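Local coordinates for protein phenolpthiocerol synthesis type-I polyketide synthase ppsA (Mycobacterium bovis, PDB 7AKC) that probably helps build the lipid core of phthiocerols and phenolphthiocerols, here as the acyltransferase domain of a modular polyketide synthase that handles extender units, at residues Tyr285-Glu290 and Thr315-Leu320. Numbering follows the deposited sequence.
Sequences YHTFIE and TSLGTL
I289 and L317 are bridge partners on two parallel strands, 287-290 and 315-317, and their side chains run alongside each other off the same face of the sheet. The touching is done by one methyl: CD1 of L317 rests 3.8 Å from CG2 and 3.9 Å from CG1 of I289, meeting both branches of the isoleucine. L317 reaches it with chi1 at 54°, which puts CG between its own N and carbonyl carbon, a crowded setting for a leucine. Beta-branched I289 suits an extended strand and offers a broad aliphatic flank; T287 and T315 lie on the same face. On the opposite face F288 and S316 form a bridge. The buried F288 ring turns off toward I301 and L305 of helix 298-308, with T315 O beside its rim, so a large apolar ring suits the space between sheet and helix; the short side chain of S316 fits under that helix, where OG makes a weak hydrogen bond to T298 O.

Four backbone bonds knit the strands: T315 N to H286 O, F288 N to T315 O, L317 N to F288 O and E290 N to L317 O. Beyond L317 the pairing passes to a side chain. T319 OG1 donates to E290 O over 2.7 Å, arriving 24° off the carbonyl plane at a C=O...O angle of 131°; T319 OG1 also bonds W98 NE1 and lies 3.9 Å from I289 CG2. The E290 carboxylate, carried off on an extended chain, bonds S292 and the backbone N atoms of L296 and L297.

Strand 315-317 is an edge strand of the five-stranded parallel sheet, and 287-290 lies between it and strand 23-27. Helix 298-308 links the pair as a beta-alpha-beta crossover, while W98 of helix 79-100 touches I289 and L317 on their face.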
loop_
_atom_site.group_PDB
_atom_site.type_symbol
_atom_site.label_atom_id
_atom_site.label_comp_id
_atom_site.label_asym_id
_atom_site.label_seq_id
_atom_site.Cartn_x
_atom_site.Cartn_y
_atom_site.Cartn_z
ATOM N N TYR A 285 9.886 -6.385 15.487
ATOM C CA TYR A 285 8.484 -6.291 15.884
ATOM C C TYR A 285 7.837 -7.631 15.585
ATOM O O TYR A 285 8.089 -8.200 14.516
ATOM C CB TYR A 285 7.764 -5.167 15.120
ATOM C CG TYR A 285 8.437 -3.824 15.293
ATOM C CD1 TYR A 285 9.541 -3.477 14.530
ATOM C CD2 TYR A 285 7.975 -2.906 16.227
ATOM C CE1 TYR A 285 10.204 -2.281 14.727
ATOM C CE2 TYR A 285 8.619 -1.693 16.419
ATOM C CZ TYR A 285 9.736 -1.382 15.663
ATOM O OH TYR A 285 10.393 -0.188 15.820
ATOM N N HIS A 286 6.974 -8.133 16.505
ATOM C CA HIS A 286 6.405 -9.458 16.321
ATOM C C HIS A 286 4.885 -9.495 16.164
ATOM O O HIS A 286 4.375 -10.559 15.846
ATOM C CB HIS A 286 6.869 -10.406 17.449
ATOM C CG HIS A 286 8.351 -10.663 17.380
ATOM N ND1 HIS A 286 8.863 -11.792 16.758
ATOM C CD2 HIS A 286 9.383 -9.898 17.804
ATOM C CE1 HIS A 286 10.181 -11.678 16.820
ATOM N NE2 HIS A 286 10.547 -10.551 17.437
ATOM N N THR A 287 4.172 -8.363 16.332
ATOM C CA THR A 287 2.720 -8.356 16.140
ATOM C C THR A 287 2.376 -7.371 15.061
ATOM O O THR A 287 2.822 -6.235 15.123
ATOM C CB THR A 287 1.961 -8.005 17.421
ATOM O OG1 THR A 287 2.289 -8.941 18.432
ATOM C CG2 THR A 287 0.439 -7.979 17.201
ATOM N N PHE A 288 1.631 -7.808 14.045
ATOM C CA PHE A 288 1.250 -6.944 12.946
ATOM C C PHE A 288 -0.263 -6.897 12.914
ATOM O O PHE A 288 -0.908 -7.944 12.910
ATOM C CB PHE A 288 1.800 -7.488 11.617
ATOM C CG PHE A 288 3.306 -7.357 11.535
ATOM C CD1 PHE A 288 4.136 -8.247 12.200
ATOM C CD2 PHE A 288 3.893 -6.370 10.763
ATOM C CE1 PHE A 288 5.517 -8.091 12.175
ATOM C CE2 PHE A 288 5.283 -6.254 10.690
ATOM C CZ PHE A 288 6.085 -7.118 11.399
ATOM N N ILE A 289 -0.822 -5.695 12.980
ATOM C CA ILE A 289 -2.249 -5.498 12.996
ATOM C C ILE A 289 -2.640 -4.683 11.800
ATOM O O ILE A 289 -2.235 -3.537 11.690
ATOM C CB ILE A 289 -2.720 -4.830 14.312
ATOM C CG1 ILE A 289 -2.162 -5.570 15.547
ATOM C CG2 ILE A 289 -4.250 -4.733 14.341
ATOM C CD1 ILE A 289 -2.537 -4.933 16.926
ATOM N N GLU A 290 -3.428 -5.257 10.916
ATOM C CA GLU A 290 -3.941 -4.539 9.751
ATOM C C GLU A 290 -5.118 -3.709 10.255
ATOM O O GLU A 290 -6.017 -4.261 10.883
ATOM C CB GLU A 290 -4.419 -5.538 8.699
ATOM C CG GLU A 290 -4.995 -4.839 7.475
ATOM C CD GLU A 290 -5.436 -5.767 6.363
ATOM O OE1 GLU A 290 -4.815 -6.839 6.199
ATOM O OE2 GLU A 290 -6.424 -5.433 5.665
ATOM N N THR A 315 2.722 -12.857 14.932
ATOM C CA THR A 315 1.270 -12.882 14.984
ATOM C C THR A 315 0.774 -11.827 14.004
ATOM O O THR A 315 1.270 -10.704 14.010
ATOM C CB THR A 315 0.774 -12.618 16.399
ATOM O OG1 THR A 315 1.127 -13.730 17.215
ATOM C CG2 THR A 315 -0.727 -12.432 16.447
ATOM N N SER A 316 -0.162 -12.195 13.134
ATOM C CA SER A 316 -0.708 -11.273 12.150
ATOM C C SER A 316 -2.210 -11.294 12.285
ATOM O O SER A 316 -2.807 -12.371 12.211
ATOM C CB SER A 316 -0.319 -11.719 10.752
ATOM O OG SER A 316 -0.812 -10.809 9.782
ATOM N N LEU A 317 -2.829 -10.131 12.507
ATOM C CA LEU A 317 -4.286 -10.078 12.662
ATOM C C LEU A 317 -4.915 -8.819 12.073
ATOM O O LEU A 317 -4.235 -7.832 11.833
ATOM C CB LEU A 317 -4.683 -10.223 14.136
ATOM C CG LEU A 317 -4.031 -9.240 15.097
ATOM C CD1 LEU A 317 -5.039 -8.256 15.625
ATOM C CD2 LEU A 317 -3.442 -9.973 16.284
ATOM N N GLY A 318 -6.228 -8.865 11.879
ATOM C CA GLY A 318 -6.983 -7.729 11.371
ATOM C C GLY A 318 -7.678 -6.957 12.476
ATOM O O GLY A 318 -7.504 -7.258 13.659
ATOM N N THR A 319 -8.487 -5.962 12.094
ATOM C CA THR A 319 -9.243 -5.122 13.009
ATOM C C THR A 319 -10.728 -5.507 12.969
ATOM O O THR A 319 -11.315 -5.793 14.006
ATOM C CB THR A 319 -8.983 -3.652 12.673
ATOM O OG1 THR A 319 -7.607 -3.368 12.934
ATOM C CG2 THR A 319 -9.868 -2.717 13.464
ATOM N N LEU A 320 -11.319 -5.536 11.767
ATOM C CA LEU A 320 -12.707 -5.935 11.545
ATOM C C LEU A 320 -12.775 -7.019 10.449
ATOM O O LEU A 320 -11.805 -7.230 9.728
ATOM C CB LEU A 320 -13.583 -4.723 11.151
ATOM C CG LEU A 320 -13.876 -3.681 12.239
ATOM C CD1 LEU A 320 -14.867 -2.664 11.720
ATOM C CD2 LEU A 320 -14.427 -4.319 13.513
#